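Local coordinates for geranylgeranyl pyrophosphate synthase (Geoglobus acetivorans, PDB 5JFQ), which catalyses the stepwise addition of three isopentenyl diphosphate molecules to dimethylallyl diphosphate, giving geranylgeranyl diphosphate as main product and farnesyl diphosphate in smaller amounts, at residues L140-D154 with E170-I182. Numbering follows the deposited sequence.
Sequences LARVCVEICEGQFMD and EMVRKKTGVLIGI
K174 fits as a knob into a hole formed by E146, E149, G150 and M153. Segments 140-154 and 170-182, on helices 130-159 and 165-190 of the all-helical polyprenyl synthase fold, run roughly antiparallel, at 145° between their directions. The backbones come closest at G150, whose CA lies 4.3 Å from that of K175. G150, lacking a side chain, lets them come this near. The CA of I147 also makes a CH...O contact with the carbonyl O of K174.

Apolar packing fills the other end. I182 reaches L140 and V143, and its CD1 lies 3.7 Å from L140 CB. V143 CG1 touches V178 CG2 and L179 CD1, while I147 CD1 sits against L179 CB at 3.8 Å. Beyond G150, M153 CE rests 3.6 Å from M171 CB. M171 is bent at chi2 and chi3, which carries its CE toward the carboxylate of D154.

A salt-bridge network of E146, E170, R173 and K174 edges the contact. R173 NH2 meets E146 OE1 at 3.1 Å in a weak, bent bond, with carboxylate and guanidinium planes 53° apart. The K174 chain lies beside the E146 carboxylate, its NZ near but beyond a salt bridge; its pairing with E170 is doubtful. Replacing K174 by alanine would probably leave a gap among E146, E149, G150 and M153 and remove a positive charge beside both glutamates. E149 turns its OE2 to Y33 of the second subunit.

K175 and T176, in a wider pi-type turn at 173-177, probably bind dimethylallyl diphosphate. K175 has CG anti to its backbone N (chi1 -175°), and its chain lies along Q151. Its ammonium pairs with D84, a probable magnesium ligand. The chemistry thus divides: greasy packing, a close glycine contact and the E146-R173 charged edge join the helices, while K175 carries positive charge toward the probable metal and diphosphate site.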
ATOM      1  N   LEU B 140      -2.433  -2.533  12.574  1.00 44.06           N
ATOM      2  CA  LEU B 140      -1.431  -1.903  11.731  1.00 44.93           C
ATOM      3  C   LEU B 140      -2.026  -1.370  10.441  1.00 49.32           C
ATOM      4  O   LEU B 140      -1.548  -0.368   9.903  1.00 45.28           O
ATOM      5  CB  LEU B 140      -0.320  -2.894  11.420  1.00 41.17           C
ATOM      6  CG  LEU B 140       0.732  -2.383  10.440  1.00 43.79           C
ATOM      7  CD1 LEU B 140       1.452  -1.147  10.977  1.00 46.30           C
ATOM      8  CD2 LEU B 140       1.719  -3.475  10.131  1.00 46.24           C
ATOM      9  N   ALA B 141      -3.056  -2.022   9.920  1.00 50.69           N
ATOM     10  CA  ALA B 141      -3.660  -1.521   8.696  1.00 48.42           C
ATOM     11  C   ALA B 141      -4.480  -0.264   8.968  1.00 45.99           C
ATOM     12  O   ALA B 141      -4.517   0.649   8.137  1.00 48.65           O
ATOM     13  CB  ALA B 141      -4.517  -2.618   8.051  1.00 47.84           C
ATOM     14  N   ARG B 142      -5.159  -0.207  10.115  1.00 46.43           N
ATOM     15  CA  ARG B 142      -5.875   1.006  10.494  1.00 50.23           C
ATOM     16  C   ARG B 142      -4.898   2.141  10.741  1.00 53.80           C
ATOM     17  O   ARG B 142      -5.157   3.302  10.391  1.00 48.03           O
ATOM     18  CB  ARG B 142      -6.700   0.752  11.749  1.00 47.55           C
ATOM     19  CG  ARG B 142      -8.005   0.048  11.498  1.00 55.59           C
ATOM     20  CD  ARG B 142      -9.198   0.999  11.738  1.00 63.22           C
ATOM     21  NE  ARG B 142      -8.992   2.350  11.207  1.00 59.67           N
ATOM     22  CZ  ARG B 142      -9.405   2.775  10.012  1.00 56.94           C
ATOM     23  NH1 ARG B 142     -10.048   1.967   9.180  1.00 51.92           N
ATOM     24  NH2 ARG B 142      -9.171   4.031   9.643  1.00 67.48           N
ATOM     25  N   VAL B 143      -3.775   1.808  11.375  1.00 52.18           N
ATOM     26  CA  VAL B 143      -2.680   2.745  11.564  1.00 49.36           C
ATOM     27  C   VAL B 143      -2.248   3.319  10.222  1.00 49.47           C
ATOM     28  O   VAL B 143      -2.103   4.540  10.070  1.00 54.99           O
ATOM     29  CB  VAL B 143      -1.535   2.022  12.308  1.00 43.17           C
ATOM     30  CG1 VAL B 143      -0.210   2.730  12.143  1.00 46.05           C
ATOM     31  CG2 VAL B 143      -1.898   1.857  13.774  1.00 40.33           C
ATOM     32  N   CYS B 144      -2.087   2.456   9.218  1.00 47.00           N
ATOM     33  CA  CYS B 144      -1.683   2.916   7.896  1.00 46.77           C
ATOM     34  C   CYS B 144      -2.748   3.811   7.270  1.00 50.97           C
ATOM     35  O   CYS B 144      -2.427   4.793   6.596  1.00 48.72           O
ATOM     36  CB  CYS B 144      -1.379   1.713   7.007  1.00 41.27           C
ATOM     37  SG  CYS B 144       0.103   0.790   7.516  1.00 43.73           S
ATOM     38  N   VAL B 145      -4.025   3.494   7.483  1.00 52.65           N
ATOM     39  CA  VAL B 145      -5.074   4.382   6.998  1.00 47.79           C
ATOM     40  C   VAL B 145      -4.924   5.750   7.637  1.00 50.49           C
ATOM     41  O   VAL B 145      -5.078   6.780   6.974  1.00 52.52           O
ATOM     42  CB  VAL B 145      -6.466   3.780   7.272  1.00 47.82           C
ATOM     43  CG1 VAL B 145      -7.556   4.783   6.950  1.00 45.79           C
ATOM     44  CG2 VAL B 145      -6.668   2.483   6.479  1.00 47.56           C
ATOM     45  N   GLU B 146      -4.591   5.783   8.929  1.00 51.52           N
ATOM     46  CA  GLU B 146      -4.540   7.054   9.639  1.00 51.40           C
ATOM     47  C   GLU B 146      -3.330   7.878   9.224  1.00 53.36           C
ATOM     48  O   GLU B 146      -3.441   9.096   9.072  1.00 54.61           O
ATOM     49  CB  GLU B 146      -4.550   6.819  11.141  1.00 53.57           C
ATOM     50  CG  GLU B 146      -5.911   6.397  11.654  1.00 57.77           C
ATOM     51  CD  GLU B 146      -6.197   6.950  13.033  1.00 66.29           C
ATOM     52  OE1 GLU B 146      -5.811   6.293  14.024  1.00 60.84           O
ATOM     53  OE2 GLU B 146      -6.790   8.053  13.124  1.00 71.11           O
ATOM     54  N   ILE B 147      -2.173   7.238   9.023  1.00 52.53           N
ATOM     55  CA  ILE B 147      -1.022   7.957   8.474  1.00 55.36           C
ATOM     56  C   ILE B 147      -1.398   8.638   7.167  1.00 50.55           C
ATOM     57  O   ILE B 147      -1.038   9.795   6.929  1.00 59.32           O
ATOM     58  CB  ILE B 147       0.180   7.011   8.276  1.00 56.20           C
ATOM     59  CG1 ILE B 147       0.501   6.243   9.560  1.00 50.96           C
ATOM     60  CG2 ILE B 147       1.399   7.788   7.769  1.00 48.43           C
ATOM     61  CD1 ILE B 147       1.745   5.413   9.448  1.00 47.92           C
ATOM     62  N   CYS B 148      -2.122   7.930   6.301  1.00 48.51           N
ATOM     63  CA  CYS B 148      -2.596   8.530   5.057  1.00 51.40           C
ATOM     64  C   CYS B 148      -3.553   9.678   5.346  1.00 53.07           C
ATOM     65  O   CYS B 148      -3.481  10.740   4.718  1.00 52.92           O
ATOM     66  CB  CYS B 148      -3.284   7.473   4.189  1.00 45.78           C
ATOM     67  SG  CYS B 148      -2.236   6.114   3.654  1.00 43.52           S
ATOM     68  N   GLU B 149      -4.481   9.462   6.281  1.00 50.19           N
ATOM     69  CA  GLU B 149      -5.355  10.542   6.709  1.00 54.75           C
ATOM     70  C   GLU B 149      -4.538  11.717   7.244  1.00 57.25           C
ATOM     71  O   GLU B 149      -4.843  12.875   6.948  1.00 56.52           O
ATOM     72  CB  GLU B 149      -6.342  10.029   7.760  1.00 50.33           C
ATOM     73  CG  GLU B 149      -7.355   9.025   7.223  1.00 48.81           C
ATOM     74  CD  GLU B 149      -8.320   8.536   8.293  1.00 52.12           C
ATOM     75  OE1 GLU B 149      -8.077   8.833   9.484  1.00 55.29           O
ATOM     76  OE2 GLU B 149      -9.318   7.854   7.951  1.00 55.71           O
ATOM     77  N   GLY B 150      -3.469  11.431   7.988  1.00 55.62           N
ATOM     78  CA  GLY B 150      -2.625  12.496   8.502  1.00 57.63           C
ATOM     79  C   GLY B 150      -1.889  13.244   7.405  1.00 60.29           C
ATOM     80  O   GLY B 150      -1.936  14.478   7.339  1.00 58.38           O
ATOM     81  N   GLN B 151      -1.192  12.511   6.532  1.00 60.12           N
ATOM     82  CA  GLN B 151      -0.458  13.161   5.451  1.00 60.51           C
ATOM     83  C   GLN B 151      -1.382  14.016   4.597  1.00 60.87           C
ATOM     84  O   GLN B 151      -1.007  15.112   4.162  1.00 64.15           O
ATOM     85  CB  GLN B 151       0.259  12.116   4.595  1.00 61.45           C
ATOM     86  CG  GLN B 151       0.959  12.675   3.341  1.00 62.89           C
ATOM     87  CD  GLN B 151       2.113  13.636   3.655  1.00 67.98           C
ATOM     88  OE1 GLN B 151       2.482  13.835   4.814  1.00 67.52           O
ATOM     89  NE2 GLN B 151       2.686  14.236   2.609  1.00 71.17           N
ATOM     90  N   PHE B 152      -2.601  13.544   4.358  1.00 55.24           N
ATOM     91  CA  PHE B 152      -3.563  14.375   3.647  1.00 57.13           C
ATOM     92  C   PHE B 152      -3.957  15.598   4.473  1.00 59.17           C
ATOM     93  O   PHE B 152      -4.190  16.677   3.921  1.00 56.50           O
ATOM     94  CB  PHE B 152      -4.780  13.535   3.290  1.00 54.41           C
ATOM     95  CG  PHE B 152      -5.815  14.266   2.522  1.00 48.35           C
ATOM     96  CD1 PHE B 152      -5.725  14.365   1.148  1.00 51.35           C
ATOM     97  CD2 PHE B 152      -6.894  14.838   3.167  1.00 46.50           C
ATOM     98  CE1 PHE B 152      -6.690  15.044   0.433  1.00 50.36           C
ATOM     99  CE2 PHE B 152      -7.862  15.507   2.461  1.00 45.49           C
ATOM    100  CZ  PHE B 152      -7.762  15.617   1.098  1.00 43.18           C
ATOM    101  N   MET B 153      -4.023  15.454   5.795  1.00 61.78           N
ATOM    102  CA  MET B 153      -4.313  16.607   6.639  1.00 63.55           C
ATOM    103  C   MET B 153      -3.161  17.608   6.612  1.00 63.55           C
ATOM    104  O   MET B 153      -3.370  18.801   6.367  1.00 58.34           O
ATOM    105  CB  MET B 153      -4.606  16.149   8.066  1.00 57.28           C
ATOM    106  CG  MET B 153      -6.035  15.690   8.252  1.00 57.63           C
ATOM    107  SD  MET B 153      -6.292  14.703   9.737  1.00 74.14           S
ATOM    108  CE  MET B 153      -5.903  15.897  11.000  1.00 69.85           C
ATOM    109  N   ASP B 154      -1.935  17.127   6.849  1.00 62.69           N
ATOM    110  CA  ASP B 154      -0.754  17.988   6.842  1.00 61.52           C
ATOM    111  C   ASP B 154      -0.662  18.790   5.556  1.00 62.42           C
ATOM    112  O   ASP B 154      -0.392  19.995   5.583  1.00 65.15           O
ATOM    113  CB  ASP B 154       0.499  17.135   7.018  1.00 61.37           C
ATOM    114  CG  ASP B 154       1.678  17.930   7.473  1.00 58.11           C
ATOM    115  OD1 ASP B 154       1.457  18.950   8.154  1.00 60.44           O
ATOM    116  OD2 ASP B 154       2.820  17.523   7.179  1.00 55.28           O
ATOM    117  N   GLU B 170      -4.137  16.731  16.098  1.00 67.98           N
ATOM    118  CA  GLU B 170      -4.732  15.499  15.597  1.00 67.32           C
ATOM    119  C   GLU B 170      -3.984  15.004  14.366  1.00 68.38           C
ATOM    120  O   GLU B 170      -3.825  13.790  14.179  1.00 67.31           O
ATOM    121  CB  GLU B 170      -6.217  15.700  15.292  1.00 62.31           C
ATOM    122  CG  GLU B 170      -6.939  14.399  14.953  1.00 68.76           C
ATOM    123  CD  GLU B 170      -6.631  13.283  15.948  1.00 71.36           C
ATOM    124  OE1 GLU B 170      -6.543  13.572  17.163  1.00 72.92           O
ATOM    125  OE2 GLU B 170      -6.469  12.119  15.514  1.00 68.16           O
ATOM    126  N   MET B 171      -3.481  15.931  13.546  1.00 66.21           N
ATOM    127  CA  MET B 171      -2.698  15.542  12.382  1.00 63.21           C
ATOM    128  C   MET B 171      -1.393  14.888  12.797  1.00 58.98           C
ATOM    129  O   MET B 171      -0.995  13.874  12.221  1.00 62.00           O
ATOM    130  CB  MET B 171      -2.432  16.751  11.488  1.00 59.72           C
ATOM    131  CG  MET B 171      -1.597  16.429  10.270  1.00 54.80           C
ATOM    132  SD  MET B 171       0.169  16.452  10.605  1.00 59.44           S
ATOM    133  CE  MET B 171       0.408  18.173  11.100  1.00 63.38           C
ATOM    134  N   VAL B 172      -0.692  15.471  13.770  1.00 57.81           N
ATOM    135  CA  VAL B 172       0.573  14.876  14.188  1.00 63.99           C
ATOM    136  C   VAL B 172       0.324  13.515  14.824  1.00 61.40           C
ATOM    137  O   VAL B 172       1.119  12.579  14.648  1.00 60.03           O
ATOM    138  CB  VAL B 172       1.356  15.818  15.127  1.00 64.50           C
ATOM    139  CG1 VAL B 172       0.647  15.990  16.436  1.00 68.24           C
ATOM    140  CG2 VAL B 172       2.717  15.244  15.400  1.00 65.16           C
ATOM    141  N   ARG B 173      -0.795  13.371  15.534  1.00 58.91           N
ATOM    142  CA  ARG B 173      -1.127  12.091  16.146  1.00 63.82           C
ATOM    143  C   ARG B 173      -1.245  10.998  15.088  1.00 61.45           C
ATOM    144  O   ARG B 173      -0.719   9.890  15.264  1.00 60.20           O
ATOM    145  CB  ARG B 173      -2.424  12.234  16.949  1.00 64.64           C
ATOM    146  CG  ARG B 173      -2.967  10.948  17.524  1.00 62.19           C
ATOM    147  CD  ARG B 173      -4.470  11.032  17.724  1.00 59.39           C
ATOM    148  NE  ARG B 173      -5.038   9.697  17.659  1.00 72.11           N
ATOM    149  CZ  ARG B 173      -5.719   9.218  16.624  1.00 72.41           C
ATOM    150  NH1 ARG B 173      -5.943   9.985  15.567  1.00 70.12           N
ATOM    151  NH2 ARG B 173      -6.185   7.973  16.654  1.00 74.77           N
ATOM    152  N   LYS B 174      -1.909  11.306  13.970  1.00 60.36           N
ATOM    153  CA  LYS B 174      -2.030  10.358  12.870  1.00 55.98           C
ATOM    154  C   LYS B 174      -0.732  10.253  12.071  1.00 58.48           C
ATOM    155  O   LYS B 174      -0.281   9.146  11.756  1.00 59.80           O
ATOM    156  CB  LYS B 174      -3.174  10.766  11.945  1.00 51.86           C
ATOM    157  CG  LYS B 174      -4.565  10.706  12.527  1.00 53.72           C
ATOM    158  CD  LYS B 174      -5.564  10.948  11.398  1.00 59.06           C
ATOM    159  CE  LYS B 174      -7.008  10.814  11.839  1.00 65.54           C
ATOM    160  NZ  LYS B 174      -7.483  11.968  12.652  1.00 74.73           N
ATOM    161  N   LYS B 175      -0.112  11.391  11.739  1.00 55.17           N
ATOM    162  CA  LYS B 175       0.930  11.378  10.714  1.00 59.74           C
ATOM    163  C   LYS B 175       2.191  10.688  11.209  1.00 56.99           C
ATOM    164  O   LYS B 175       2.808   9.907  10.473  1.00 59.05           O
ATOM    165  CB  LYS B 175       1.244  12.802  10.237  1.00 56.06           C
ATOM    166  CG  LYS B 175       2.237  12.865   9.064  1.00 56.96           C
ATOM    167  CD  LYS B 175       1.857  11.881   7.945  1.00 62.63           C
ATOM    168  CE  LYS B 175       2.946  11.719   6.869  1.00 63.75           C
ATOM    169  NZ  LYS B 175       4.194  11.026   7.314  1.00 67.64           N
ATOM    170  N   THR B 176       2.595  10.959  12.448  1.00 51.72           N
ATOM    171  CA  THR B 176       3.779  10.315  12.988  1.00 61.64           C
ATOM    172  C   THR B 176       3.560   9.618  14.331  1.00 61.23           C
ATOM    173  O   THR B 176       4.439   8.863  14.756  1.00 58.67           O
ATOM    174  CB  THR B 176       4.921  11.335  13.112  1.00 66.24           C
ATOM    175  OG1 THR B 176       4.502  12.417  13.949  1.00 66.73           O
ATOM    176  CG2 THR B 176       5.314  11.894  11.723  1.00 61.87           C
ATOM    177  N   GLY B 177       2.411   9.804  14.979  1.00 56.01           N
ATOM    178  CA  GLY B 177       2.180   9.274  16.307  1.00 56.46           C
ATOM    179  C   GLY B 177       1.720   7.828  16.358  1.00 60.48           C
ATOM    180  O   GLY B 177       2.328   7.008  17.066  1.00 57.42           O
ATOM    181  N   VAL B 178       0.654   7.492  15.617  1.00 61.00           N
ATOM    182  CA  VAL B 178       0.099   6.138  15.704  1.00 54.91           C
ATOM    183  C   VAL B 178       1.120   5.101  15.268  1.00 50.57           C
ATOM    184  O   VAL B 178       1.200   4.020  15.860  1.00 58.55           O
ATOM    185  CB  VAL B 178      -1.210   6.000  14.902  1.00 55.85           C
ATOM    186  CG1 VAL B 178      -2.352   6.783  15.562  1.00 52.96           C
ATOM    187  CG2 VAL B 178      -1.015   6.374  13.423  1.00 56.73           C
ATOM    188  N   LEU B 179       1.923   5.388  14.245  1.00 45.27           N
ATOM    189  CA  LEU B 179       2.953   4.410  13.917  1.00 49.96           C
ATOM    190  C   LEU B 179       3.925   4.241  15.074  1.00 55.28           C
ATOM    191  O   LEU B 179       4.501   3.164  15.250  1.00 53.87           O
ATOM    192  CB  LEU B 179       3.708   4.776  12.641  1.00 47.45           C
ATOM    193  CG  LEU B 179       4.540   3.617  12.088  1.00 46.16           C
ATOM    194  CD1 LEU B 179       3.640   2.446  11.788  1.00 47.53           C
ATOM    195  CD2 LEU B 179       5.313   4.003  10.851  1.00 44.34           C
ATOM    196  N   ILE B 180       4.103   5.278  15.890  1.00 59.95           N
ATOM    197  CA  ILE B 180       4.938   5.091  17.064  1.00 59.67           C
ATOM    198  C   ILE B 180       4.148   4.420  18.169  1.00 57.20           C
ATOM    199  O   ILE B 180       4.701   3.623  18.926  1.00 59.75           O
ATOM    200  CB  ILE B 180       5.540   6.424  17.520  1.00 59.50           C
ATOM    201  CG1 ILE B 180       6.267   7.073  16.339  1.00 57.29           C
ATOM    202  CG2 ILE B 180       6.499   6.174  18.668  1.00 58.36           C
ATOM    203  CD1 ILE B 180       7.017   8.349  16.665  1.00 58.12           C
ATOM    204  N   GLY B 181       2.848   4.700  18.264  1.00 57.13           N
ATOM    205  CA  GLY B 181       2.013   3.992  19.227  1.00 59.51           C
ATOM    206  C   GLY B 181       1.964   2.489  18.990  1.00 60.25           C
ATOM    207  O   GLY B 181       2.073   1.691  19.929  1.00 58.37           O
ATOM    208  N   ILE B 182       1.791   2.076  17.731  1.00 57.97           N
ATOM    209  CA  ILE B 182       1.656   0.649  17.470  1.00 57.26           C
ATOM    210  C   ILE B 182       3.000  -0.049  17.592  1.00 57.40           C
ATOM    211  O   ILE B 182       3.046  -1.244  17.913  1.00 55.82           O
ATOM    212  CB  ILE B 182       1.000   0.388  16.103  1.00 52.82           C
ATOM    213  CG1 ILE B 182       0.795  -1.117  15.920  1.00 54.51           C
ATOM    214  CG2 ILE B 182       1.850   0.948  14.986  1.00 51.83           C
ATOM    215  CD1 ILE B 182      -0.190  -1.486  14.867  1.00 49.10           C
TER